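Local coordinates for protein nonribosomal peptide synthase (Streptomyces sp. MJ635-86F5, PDB 5JJP) that probably activates an aliphatic beta-amino acid by ATP-dependent adenylation, as a member of the adenylate-forming enzyme superfamily, at residues V223-P228 and D232-G237. Residues are numbered along the deposited sequence; the frame is centred on the assembly and turned at random.
Sequences VAVTSP and DFCLGG
Cys234 meets the loop of 223-228 with its whole side chain, and three residues surround it. Its CB lies 3.1 Å from Pro228 O and 3.3 Å from Ser227 O, so two successive carbonyl oxygens converge on one methylene. SG, placed anti to the backbone N (chi1 174°), is turned across the loop, passing Ser227 O at 3.5 Å and lying alongside Val225 CG1, so the carbonyls are met mainly by CB. On the strand side Val225 extends CG1 toward the helix backbone: the methyl rests 3.8 Å from Cys234 CA and 4.1 Å from Cys234 SG, a loose apolar contact. The second methyl, CG2, reaches further along the helix and comes within 4.2 Å of Gly237 C, where Gly237 presents bare backbone to it.

Ser227 OG lies beside the backbone N of Cys234, at the start of the helix. The two atoms, Ser227 OG and Cys234 N, are 3.1 Å apart, but the angle is too poor for a hydrogen bond. The same hydroxyl touches Phe233 CB at 3.7 Å and approaches the ring obliquely. A chi1 of 92° puts OG in this place.

The contact joins the strand and helix of a beta-alpha-beta unit: strand 222-225 passes through a short loop into helix 232-243, which leads on to the parallel neighbouring strand 247-250. Behind the contact, Thr226 OG1 is hydrogen-bonded to His275 O of another strand of the same sheet, which ties the loop's start to the sheet. Because the two segments share no hydrogen bond, the contact rests on van der Waals packing of Val225, Cys234 and Ser227. The carbonyl oxygens of Ser227 and Pro228 lie against carbon and sulfur, while Ser227 OG makes only a badly angled approach to Cys234 N.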
loop_
_atom_site.group_PDB
_atom_site.type_symbol
_atom_site.label_atom_id
_atom_site.label_comp_id
_atom_site.label_asym_id
_atom_site.label_seq_id
_atom_site.Cartn_x
_atom_site.Cartn_y
_atom_site.Cartn_z
ATOM N N VAL A 223 7.256 11.195 -5.530
ATOM C CA VAL A 223 6.457 10.075 -6.056
ATOM C C VAL A 223 5.017 10.462 -6.185
ATOM O O VAL A 223 4.379 10.848 -5.200
ATOM C CB VAL A 223 6.556 8.887 -5.143
ATOM C CG1 VAL A 223 5.748 7.698 -5.692
ATOM C CG2 VAL A 223 8.032 8.516 -4.972
ATOM N N ALA A 224 4.505 10.414 -7.414
ATOM C CA ALA A 224 3.120 10.630 -7.660
ATOM C C ALA A 224 2.400 9.306 -7.383
ATOM O O ALA A 224 2.602 8.342 -8.100
ATOM C CB ALA A 224 2.896 11.041 -9.086
ATOM N N VAL A 225 1.521 9.291 -6.390
ATOM C CA VAL A 225 0.633 8.136 -6.094
ATOM C C VAL A 225 -0.761 8.402 -6.715
ATOM O O VAL A 225 -1.500 9.261 -6.299
ATOM C CB VAL A 225 0.536 7.964 -4.582
ATOM C CG1 VAL A 225 -0.370 6.770 -4.208
ATOM C CG2 VAL A 225 1.920 7.794 -3.971
ATOM N N THR A 226 -1.090 7.717 -7.783
ATOM C CA THR A 226 -2.313 7.983 -8.470
ATOM C C THR A 226 -3.515 7.219 -7.903
ATOM O O THR A 226 -4.638 7.594 -8.133
ATOM C CB THR A 226 -2.178 7.623 -9.946
ATOM O OG1 THR A 226 -1.844 6.255 -10.064
ATOM C CG2 THR A 226 -1.080 8.498 -10.605
ATOM N N SER A 227 -3.276 6.139 -7.206
ATOM C CA SER A 227 -4.367 5.270 -6.811
ATOM C C SER A 227 -5.085 5.863 -5.584
ATOM O O SER A 227 -4.459 6.493 -4.713
ATOM C CB SER A 227 -3.897 3.816 -6.682
ATOM O OG SER A 227 -3.512 3.580 -5.371
ATOM N N PRO A 228 -6.417 5.757 -5.550
ATOM C CA PRO A 228 -7.230 6.354 -4.460
ATOM C C PRO A 228 -6.978 5.700 -3.118
ATOM O O PRO A 228 -6.471 4.581 -3.059
ATOM C CB PRO A 228 -8.668 6.071 -4.877
ATOM C CG PRO A 228 -8.615 5.730 -6.334
ATOM C CD PRO A 228 -7.261 5.098 -6.562
ATOM N N ASP A 232 -5.322 -0.437 -1.582
ATOM C CA ASP A 232 -4.090 -0.980 -0.999
ATOM C C ASP A 232 -2.795 -0.300 -1.531
ATOM O O ASP A 232 -1.866 0.002 -0.796
ATOM C CB ASP A 232 -4.087 -2.458 -1.412
ATOM C CG ASP A 232 -3.061 -3.241 -0.713
ATOM O OD1 ASP A 232 -2.808 -2.937 0.467
ATOM O OD2 ASP A 232 -2.502 -4.151 -1.338
ATOM N N PHE A 233 -2.754 -0.110 -2.838
ATOM C CA PHE A 233 -1.591 0.454 -3.521
ATOM C C PHE A 233 -1.309 1.917 -3.132
ATOM O O PHE A 233 -0.173 2.357 -3.201
ATOM C CB PHE A 233 -1.808 0.308 -5.054
ATOM C CG PHE A 233 -0.576 0.548 -5.899
ATOM C CD1 PHE A 233 0.712 0.319 -5.401
ATOM C CD2 PHE A 233 -0.722 0.976 -7.249
ATOM C CE1 PHE A 233 1.817 0.554 -6.197
ATOM C CE2 PHE A 233 0.385 1.191 -8.056
ATOM C CZ PHE A 233 1.654 0.979 -7.526
ATOM N N CYS A 234 -2.335 2.656 -2.702
ATOM C CA CYS A 234 -2.157 4.011 -2.279
ATOM C C CYS A 234 -1.367 4.067 -0.990
ATOM O O CYS A 234 -0.326 4.723 -0.921
ATOM C CB CYS A 234 -3.492 4.724 -2.092
ATOM S SG CYS A 234 -3.374 6.385 -1.402
ATOM N N LEU A 235 -1.886 3.431 0.037
ATOM C CA LEU A 235 -1.211 3.324 1.297
ATOM C C LEU A 235 0.222 2.744 1.146
ATOM O O LEU A 235 1.182 3.275 1.710
ATOM C CB LEU A 235 -2.056 2.465 2.256
ATOM C CG LEU A 235 -1.330 1.749 3.379
ATOM C CD1 LEU A 235 -0.816 2.764 4.392
ATOM C CD2 LEU A 235 -2.269 0.739 4.039
ATOM N N GLY A 236 0.343 1.671 0.391
ATOM C CA GLY A 236 1.649 1.082 0.104
ATOM C C GLY A 236 2.663 2.071 -0.507
ATOM O O GLY A 236 3.839 2.066 -0.132
ATOM N N GLY A 237 2.201 2.859 -1.478
ATOM C CA GLY A 237 3.044 3.755 -2.228
ATOM C C GLY A 237 3.486 4.877 -1.359
ATOM O O GLY A 237 4.657 5.282 -1.371
#